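Local coordinates for protein N-acylethanolamine-hydrolyzing acid amidase subunit beta (Caenorhabditis elegans, PDB 6DY3) that probably degrades bioactive fatty acid amides, such as N-palmitoylethanolamine, to ethanolamine and free fatty acids, acting as the beta subunit of an alpha-beta heterodimer, at residues S122-A127 with V135-N140; F84-K89 with T116-P121. All coordinates share one frame; numbering follows the deposited sequence.

Interaction 1. Residues S122-A127 with V135-N140; sequences SYIIVA and VVISRN
Ser122 pairs with Arg139 at the open end of a beta hairpin, two antiparallel strands inside the larger sheet of this Ntn-hydrolase fold. Arg139 N donates to Ser122 O at 2.9 Å, while the return bond from Ser122 N is weak. Ser122 OG rests beside Arg139 CG but spends its polar contact on Ser120 O. Tyr123 forms a non-hydrogen-bonded pair with Ser138, whose OG sits in the ring plane, 3.5 Å from Tyr123 CE1; the phenol oxygen continues to Phe164 O, in the neighbourhood of Asn163, a residue probably important for activity. Ile124 is gripped twice: its N reaches Ile137 O in the carbonyl plane at 2.8 Å, and its O accepts from Ile137 N. On the same face Ile124 CB meets Ile137 CB at 4.0 Å, and helix 106-113 packs over them through Phe113. Ile125 turns to the opposite face, toward strand 2-7; its CG1, anti to the carbonyl carbon at chi1 -65°, runs alongside Val136 CG2. At Val126 the pairing closes: Val126 N donates to Val135 O, and Val135 N to Val126 O, both at 3.0 Å, and Val126 CG2 touches Ile137 CD1 at 4.1 Å.

Interaction 2. Residues F84-K89 with T116-P121; sequences FYTKFK and THLFSP
Thr86 and Ser120 form the close, buried part of this contact, where one side of a helix lies against an irregular loop. Thr86 OG1 packs over Ser120 CA at 3.7 Å, although it also hydrogen-bonds back to Glu83 O within the helix. With OG1 between the backbone N and carbonyl carbon (chi1 65°), CG2 is left anti to the carbonyl carbon and meets Leu118 CD2. One water bridges the two backbones: it donates to Thr86 O at 2.7 Å, accepts from Ser120 N at 2.9 Å, and lies over one face of the Phe119 ring, toward its rim. A second, next to Ser120, bonds to Thr86 OG1 and accepts from Lys87 NZ at 3.1 Å. A bend at the last torsion of Lys87 (chi4 67°) brings that nitrogen near Ser120 OG; its ion pairs to Glu83 and to Asp100 of the alpha subunit are long and weak. Shortening Lys87 to an alanine removes the ammonium group and would probably leave the second water without that donor. On the solvent side, the exposed Tyr85 and Lys89 reach a single methyl, Leu118 CD1, Tyr85 through CE2 with the side chains crossing at about a right angle, Lys89 through CG. On the far side of the loop, Phe119 packs edge-to-face with Phe95 of helix 92-102, while Phe88 on the helix meets Tyr69 of the alpha subunit.

Along the chain the segments run in series: segment 84-89, the end of helix 76-89, then helices 92-102 and 106-113, then loop 116-121, which passes without a break into strand 122-127 and its hairpin partner 135-140. The centres of interactions 1 and 2 are about 15 Å apart, yet they touch through Arg139. Its CG lies 3.6 Å from Phe119 CD2, and Arg139 NH2 comes within 2.9 Å of His117 O, while NH1 is bound to Phe113 O and Arg115 O. Interaction 1 lies well inside the chain, in the sheet, and interaction 2 farther out, beside the alpha subunit. Together they tie the sheet to helix 76-89 at the subunit interface.

Interaction 1. Residues S122-A127 with V135-N140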
ATOM      1  N   SER B 122      -5.567  -4.978   9.206  1.00 32.68           N
ATOM      2  CA  SER B 122      -4.466  -4.878   8.261  1.00 34.60           C
ATOM      3  C   SER B 122      -3.165  -4.925   9.049  1.00 31.85           C
ATOM      4  O   SER B 122      -3.159  -4.908  10.282  1.00 27.82           O
ATOM      5  CB  SER B 122      -4.567  -3.593   7.434  1.00 34.51           C
ATOM      6  OG  SER B 122      -4.670  -2.467   8.284  1.00 35.13           O
ATOM      7  N   TYR B 123      -2.061  -4.991   8.314  1.00 30.16           N
ATOM      8  CA  TYR B 123      -0.728  -4.844   8.876  1.00 32.73           C
ATOM      9  C   TYR B 123      -0.102  -3.601   8.272  1.00 31.13           C
ATOM     10  O   TYR B 123       0.032  -3.506   7.047  1.00 29.05           O
ATOM     11  CB  TYR B 123       0.143  -6.060   8.580  1.00 35.48           C
ATOM     12  CG  TYR B 123      -0.311  -7.342   9.238  1.00 38.06           C
ATOM     13  CD1 TYR B 123      -0.195  -7.519  10.613  1.00 36.97           C
ATOM     14  CD2 TYR B 123      -0.821  -8.391   8.481  1.00 35.27           C
ATOM     15  CE1 TYR B 123      -0.593  -8.696  11.214  1.00 37.43           C
ATOM     16  CE2 TYR B 123      -1.218  -9.572   9.076  1.00 35.83           C
ATOM     17  CZ  TYR B 123      -1.102  -9.717  10.440  1.00 37.15           C
ATOM     18  OH  TYR B 123      -1.496 -10.894  11.031  1.00 39.75           O
ATOM     19  N   ILE B 124       0.293  -2.665   9.126  1.00 30.95           N
ATOM     20  CA  ILE B 124       0.988  -1.455   8.708  1.00 28.79           C
ATOM     21  C   ILE B 124       2.449  -1.617   9.099  1.00 28.61           C
ATOM     22  O   ILE B 124       2.773  -1.746  10.288  1.00 30.57           O
ATOM     23  CB  ILE B 124       0.371  -0.197   9.340  1.00 28.74           C
ATOM     24  CG1 ILE B 124      -1.102  -0.080   8.937  1.00 30.25           C
ATOM     25  CG2 ILE B 124       1.145   1.040   8.912  1.00 30.52           C
ATOM     26  CD1 ILE B 124      -1.852   1.039   9.614  1.00 31.41           C
ATOM     27  N   ILE B 125       3.327  -1.621   8.103  1.00 26.13           N
ATOM     28  CA  ILE B 125       4.760  -1.807   8.301  1.00 27.19           C
ATOM     29  C   ILE B 125       5.429  -0.460   8.091  1.00 26.68           C
ATOM     30  O   ILE B 125       5.286   0.152   7.025  1.00 25.93           O
ATOM     31  CB  ILE B 125       5.331  -2.869   7.348  1.00 27.48           C
ATOM     32  CG1 ILE B 125       4.745  -4.251   7.661  1.00 28.64           C
ATOM     33  CG2 ILE B 125       6.848  -2.907   7.426  1.00 26.67           C
ATOM     34  CD1 ILE B 125       3.416  -4.543   6.989  1.00 27.50           C
ATOM     35  N   VAL B 126       6.170  -0.006   9.096  1.00 32.99           N
ATOM     36  CA  VAL B 126       6.796   1.308   9.082  1.00 39.29           C
ATOM     37  C   VAL B 126       8.292   1.135   9.304  1.00 39.55           C
ATOM     38  O   VAL B 126       8.717   0.357  10.167  1.00 37.91           O
ATOM     39  CB  VAL B 126       6.188   2.237  10.157  1.00 42.44           C
ATOM     40  CG1 VAL B 126       6.648   3.677   9.943  1.00 44.47           C
ATOM     41  CG2 VAL B 126       4.669   2.147  10.154  1.00 43.22           C
ATOM     42  N   ALA B 127       9.087   1.865   8.525  1.00 38.99           N
ATOM     43  CA  ALA B 127      10.538   1.830   8.616  1.00 39.28           C
ATOM     44  C   ALA B 127      11.068   3.237   8.854  1.00 42.07           C
ATOM     45  O   ALA B 127      10.587   4.202   8.253  1.00 42.74           O
ATOM     46  CB  ALA B 127      11.153   1.244   7.342  1.00 34.54           C
ATOM     47  N   VAL B 135       8.753  -1.395  12.615  1.00 35.15           N
ATOM     48  CA  VAL B 135       7.649  -1.959  13.378  1.00 34.30           C
ATOM     49  C   VAL B 135       6.594  -2.522  12.435  1.00 32.65           C
ATOM     50  O   VAL B 135       6.367  -2.003  11.339  1.00 32.56           O
ATOM     51  CB  VAL B 135       7.013  -0.906  14.313  1.00 36.96           C
ATOM     52  CG1 VAL B 135       6.362   0.219  13.501  1.00 33.75           C
ATOM     53  CG2 VAL B 135       6.000  -1.559  15.239  1.00 40.65           C
ATOM     54  N   VAL B 136       5.955  -3.599  12.876  1.00 31.58           N
ATOM     55  CA  VAL B 136       4.723  -4.089  12.272  1.00 30.02           C
ATOM     56  C   VAL B 136       3.587  -3.681  13.191  1.00 31.84           C
ATOM     57  O   VAL B 136       3.593  -4.019  14.380  1.00 33.17           O
ATOM     58  CB  VAL B 136       4.751  -5.613  12.069  1.00 29.46           C
ATOM     59  CG1 VAL B 136       3.383  -6.124  11.658  1.00 29.00           C
ATOM     60  CG2 VAL B 136       5.780  -5.987  11.019  1.00 28.57           C
ATOM     61  N   ILE B 137       2.633  -2.925  12.657  1.00 33.53           N
ATOM     62  CA  ILE B 137       1.449  -2.512  13.403  1.00 35.47           C
ATOM     63  C   ILE B 137       0.292  -3.405  12.977  1.00 36.52           C
ATOM     64  O   ILE B 137      -0.083  -3.434  11.798  1.00 36.61           O
ATOM     65  CB  ILE B 137       1.121  -1.031  13.169  1.00 34.64           C
ATOM     66  CG1 ILE B 137       2.295  -0.157  13.620  1.00 38.88           C
ATOM     67  CG2 ILE B 137      -0.176  -0.648  13.890  1.00 36.09           C
ATOM     68  CD1 ILE B 137       2.153   1.309  13.266  1.00 39.11           C
ATOM     69  N   SER B 138      -0.277  -4.126  13.932  1.00 37.39           N
ATOM     70  CA  SER B 138      -1.386  -5.032  13.668  1.00 39.64           C
ATOM     71  C   SER B 138      -2.683  -4.321  14.029  1.00 39.56           C
ATOM     72  O   SER B 138      -2.980  -4.123  15.210  1.00 40.48           O
ATOM     73  CB  SER B 138      -1.236  -6.323  14.468  1.00 41.61           C
ATOM     74  OG  SER B 138       0.000  -6.940  14.171  1.00 47.88           O
ATOM     75  N   ARG B 139      -3.447  -3.935  13.011  1.00 35.55           N
ATOM     76  CA  ARG B 139      -4.783  -3.393  13.224  1.00 35.05           C
ATOM     77  C   ARG B 139      -5.731  -4.568  13.409  1.00 38.50           C
ATOM     78  O   ARG B 139      -5.954  -5.351  12.477  1.00 35.63           O
ATOM     79  CB  ARG B 139      -5.207  -2.516  12.048  1.00 34.03           C
ATOM     80  CG  ARG B 139      -4.309  -1.307  11.822  1.00 31.76           C
ATOM     81  CD  ARG B 139      -4.232  -0.413  13.057  1.00 32.87           C
ATOM     82  NE  ARG B 139      -5.546  -0.139  13.632  1.00 34.35           N
ATOM     83  CZ  ARG B 139      -5.786   0.804  14.535  1.00 37.09           C
ATOM     84  NH1 ARG B 139      -4.806   1.578  14.971  1.00 39.52           N
ATOM     85  NH2 ARG B 139      -7.012   0.973  14.998  1.00 38.67           N
ATOM     86  N   ASN B 140      -6.290  -4.693  14.606  1.00 47.83           N
ATOM     87  CA  ASN B 140      -7.120  -5.834  14.957  1.00 52.70           C
ATOM     88  C   ASN B 140      -8.590  -5.494  14.767  1.00 53.49           C
ATOM     89  O   ASN B 140      -8.968  -4.342  14.545  1.00 53.09           O
ATOM     90  CB  ASN B 140      -6.858  -6.267  16.403  1.00 55.75           C
ATOM     91  CG  ASN B 140      -5.412  -6.640  16.649  1.00 56.36           C
ATOM     92  OD1 ASN B 140      -4.796  -7.340  15.847  1.00 55.87           O
ATOM     93  ND2 ASN B 140      -4.856  -6.164  17.758  1.00 58.33           N
TER

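Interaction 2. Residues F84-K89 with T116-P121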
ATOM      1  N   PHE B  84     -16.954  -4.025   5.580  1.00 40.66           N
ATOM      2  CA  PHE B  84     -17.378  -2.893   4.762  1.00 40.27           C
ATOM      3  C   PHE B  84     -17.622  -1.656   5.612  1.00 38.21           C
ATOM      4  O   PHE B  84     -17.355  -0.532   5.173  1.00 41.11           O
ATOM      5  CB  PHE B  84     -18.640  -3.258   3.984  1.00 41.64           C
ATOM      6  CG  PHE B  84     -18.374  -3.977   2.692  1.00 42.92           C
ATOM      7  CD1 PHE B  84     -19.030  -3.601   1.526  1.00 43.50           C
ATOM      8  CD2 PHE B  84     -17.472  -5.028   2.639  1.00 44.45           C
ATOM      9  CE1 PHE B  84     -18.792  -4.261   0.332  1.00 43.04           C
ATOM     10  CE2 PHE B  84     -17.225  -5.694   1.445  1.00 44.40           C
ATOM     11  CZ  PHE B  84     -17.886  -5.310   0.290  1.00 43.86           C
ATOM     12  N   TYR B  85     -18.134  -1.838   6.830  1.00 36.53           N
ATOM     13  CA  TYR B  85     -18.447  -0.698   7.686  1.00 36.09           C
ATOM     14  C   TYR B  85     -17.191   0.094   8.034  1.00 34.54           C
ATOM     15  O   TYR B  85     -17.167   1.324   7.916  1.00 36.24           O
ATOM     16  CB  TYR B  85     -19.150  -1.179   8.953  1.00 36.72           C
ATOM     17  CG  TYR B  85     -19.392  -0.096   9.981  1.00 37.25           C
ATOM     18  CD1 TYR B  85     -20.364   0.875   9.779  1.00 38.49           C
ATOM     19  CD2 TYR B  85     -18.660  -0.054  11.162  1.00 38.73           C
ATOM     20  CE1 TYR B  85     -20.597   1.864  10.718  1.00 40.83           C
ATOM     21  CE2 TYR B  85     -18.885   0.931  12.109  1.00 41.15           C
ATOM     22  CZ  TYR B  85     -19.855   1.888  11.882  1.00 43.96           C
ATOM     23  OH  TYR B  85     -20.085   2.872  12.820  1.00 48.60           O
ATOM     24  N   THR B  86     -16.133  -0.594   8.469  1.00 30.11           N
ATOM     25  CA  THR B  86     -14.918   0.110   8.859  1.00 31.79           C
ATOM     26  C   THR B  86     -14.197   0.693   7.648  1.00 31.44           C
ATOM     27  O   THR B  86     -13.577   1.756   7.752  1.00 32.12           O
ATOM     28  CB  THR B  86     -13.985  -0.830   9.620  1.00 35.93           C
ATOM     29  OG1 THR B  86     -13.546  -1.873   8.744  1.00 44.80           O
ATOM     30  CG2 THR B  86     -14.704  -1.454  10.803  1.00 33.79           C
ATOM     31  N   LYS B  87     -14.274   0.028   6.494  1.00 31.81           N
ATOM     32  CA  LYS B  87     -13.646   0.570   5.294  1.00 34.01           C
ATOM     33  C   LYS B  87     -14.292   1.886   4.879  1.00 34.55           C
ATOM     34  O   LYS B  87     -13.605   2.797   4.401  1.00 34.70           O
ATOM     35  CB  LYS B  87     -13.727  -0.445   4.155  1.00 35.19           C
ATOM     36  CG  LYS B  87     -12.697  -1.565   4.247  1.00 36.69           C
ATOM     37  CD  LYS B  87     -12.748  -2.449   3.017  1.00 39.21           C
ATOM     38  CE  LYS B  87     -11.545  -3.366   2.929  1.00 42.97           C
ATOM     39  NZ  LYS B  87     -11.535  -4.385   4.006  1.00 48.31           N
ATOM     40  N   PHE B  88     -15.611   2.006   5.052  1.00 35.83           N
ATOM     41  CA  PHE B  88     -16.297   3.260   4.757  1.00 33.44           C
ATOM     42  C   PHE B  88     -16.083   4.283   5.865  1.00 34.19           C
ATOM     43  O   PHE B  88     -15.999   5.486   5.602  1.00 31.17           O
ATOM     44  CB  PHE B  88     -17.796   3.011   4.560  1.00 31.93           C
ATOM     45  CG  PHE B  88     -18.174   2.625   3.161  1.00 28.35           C
ATOM     46  CD1 PHE B  88     -18.482   3.599   2.224  1.00 28.09           C
ATOM     47  CD2 PHE B  88     -18.238   1.288   2.786  1.00 29.09           C
ATOM     48  CE1 PHE B  88     -18.838   3.248   0.928  1.00 29.80           C
ATOM     49  CE2 PHE B  88     -18.592   0.923   1.494  1.00 29.31           C
ATOM     50  CZ  PHE B  88     -18.895   1.904   0.561  1.00 30.17           C
ATOM     51  N   LYS B  89     -16.008   3.821   7.111  1.00 43.84           N
ATOM     52  CA  LYS B  89     -15.906   4.736   8.239  1.00 47.69           C
ATOM     53  C   LYS B  89     -14.567   5.464   8.246  1.00 48.96           C
ATOM     54  O   LYS B  89     -14.501   6.630   8.652  1.00 53.06           O
ATOM     55  CB  LYS B  89     -16.094   3.956   9.541  1.00 51.48           C
ATOM     56  CG  LYS B  89     -16.488   4.783  10.748  1.00 57.63           C
ATOM     57  CD  LYS B  89     -17.928   5.254  10.653  1.00 58.65           C
ATOM     58  CE  LYS B  89     -18.349   6.021  11.900  1.00 61.53           C
ATOM     59  NZ  LYS B  89     -19.761   6.484  11.810  1.00 64.01           N
ATOM     60  N   THR B 116      -6.369   4.195  18.825  1.00 66.39           N
ATOM     61  CA  THR B 116      -7.512   3.315  19.050  1.00 60.88           C
ATOM     62  C   THR B 116      -8.732   3.941  18.393  1.00 57.85           C
ATOM     63  O   THR B 116      -9.359   4.845  18.947  1.00 63.17           O
ATOM     64  CB  THR B 116      -7.754   3.096  20.540  1.00 63.06           C
ATOM     65  OG1 THR B 116      -6.605   2.483  21.133  1.00 64.75           O
ATOM     66  CG2 THR B 116      -8.964   2.193  20.751  1.00 64.13           C
ATOM     67  N   HIS B 117      -9.060   3.466  17.197  1.00 49.72           N
ATOM     68  CA  HIS B 117     -10.267   3.887  16.504  1.00 47.51           C
ATOM     69  C   HIS B 117     -10.571   2.848  15.439  1.00 42.60           C
ATOM     70  O   HIS B 117      -9.730   2.009  15.114  1.00 40.22           O
ATOM     71  CB  HIS B 117     -10.112   5.288  15.897  1.00 47.82           C
ATOM     72  CG  HIS B 117      -8.854   5.475  15.107  1.00 46.35           C
ATOM     73  ND1 HIS B 117      -8.406   4.554  14.186  1.00 44.99           N
ATOM     74  CD2 HIS B 117      -7.944   6.475  15.111  1.00 48.60           C
ATOM     75  CE1 HIS B 117      -7.277   4.982  13.651  1.00 44.77           C
ATOM     76  NE2 HIS B 117      -6.973   6.146  14.196  1.00 47.71           N
ATOM     77  N   LEU B 118     -11.791   2.902  14.911  1.00 38.54           N
ATOM     78  CA  LEU B 118     -12.182   1.966  13.865  1.00 35.56           C
ATOM     79  C   LEU B 118     -11.200   2.036  12.705  1.00 37.58           C
ATOM     80  O   LEU B 118     -10.966   3.105  12.132  1.00 33.07           O
ATOM     81  CB  LEU B 118     -13.604   2.261  13.381  1.00 35.39           C
ATOM     82  CG  LEU B 118     -14.757   1.716  14.229  1.00 39.62           C
ATOM     83  CD1 LEU B 118     -16.078   2.170  13.644  1.00 42.63           C
ATOM     84  CD2 LEU B 118     -14.726   0.194  14.339  1.00 40.79           C
ATOM     85  N   PHE B 119     -10.617   0.891  12.365  1.00 46.44           N
ATOM     86  CA  PHE B 119      -9.713   0.812  11.232  1.00 44.13           C
ATOM     87  C   PHE B 119      -9.776  -0.596  10.666  1.00 43.63           C
ATOM     88  O   PHE B 119      -9.856  -1.573  11.416  1.00 44.59           O
ATOM     89  CB  PHE B 119      -8.280   1.169  11.625  1.00 42.38           C
ATOM     90  CG  PHE B 119      -7.422   1.548  10.463  1.00 41.18           C
ATOM     91  CD1 PHE B 119      -7.431   2.847   9.979  1.00 42.82           C
ATOM     92  CD2 PHE B 119      -6.614   0.607   9.845  1.00 41.83           C
ATOM     93  CE1 PHE B 119      -6.644   3.201   8.899  1.00 44.58           C
ATOM     94  CE2 PHE B 119      -5.820   0.949   8.760  1.00 39.91           C
ATOM     95  CZ  PHE B 119      -5.832   2.245   8.284  1.00 42.69           C
ATOM     96  N   SER B 120      -9.758  -0.688   9.345  1.00 40.91           N
ATOM     97  CA  SER B 120      -9.885  -1.978   8.694  1.00 36.51           C
ATOM     98  C   SER B 120      -8.729  -2.879   9.124  1.00 37.56           C
ATOM     99  O   SER B 120      -7.578  -2.417   9.179  1.00 35.51           O
ATOM    100  CB  SER B 120      -9.891  -1.801   7.177  1.00 36.39           C
ATOM    101  OG  SER B 120     -10.227  -3.010   6.518  1.00 42.07           O
ATOM    102  N   PRO B 121      -8.985  -4.144   9.465  1.00 35.91           N
ATOM    103  CA  PRO B 121      -7.882  -5.023   9.875  1.00 33.39           C
ATOM    104  C   PRO B 121      -6.819  -5.096   8.790  1.00 30.44           C
ATOM    105  O   PRO B 121      -7.120  -5.239   7.604  1.00 27.85           O
ATOM    106  CB  PRO B 121      -8.570  -6.373  10.104  1.00 32.91           C
ATOM    107  CG  PRO B 121      -9.978  -6.030  10.404  1.00 34.78           C
ATOM    108  CD  PRO B 121     -10.284  -4.825   9.568  1.00 35.82           C
TER
HETATM  109  O   HOH W   1     -10.842   1.654   7.949  1.00 29.32           O
HETATM  110  O   HOH W   2     -12.338  -4.144   7.026  1.00 89.04           O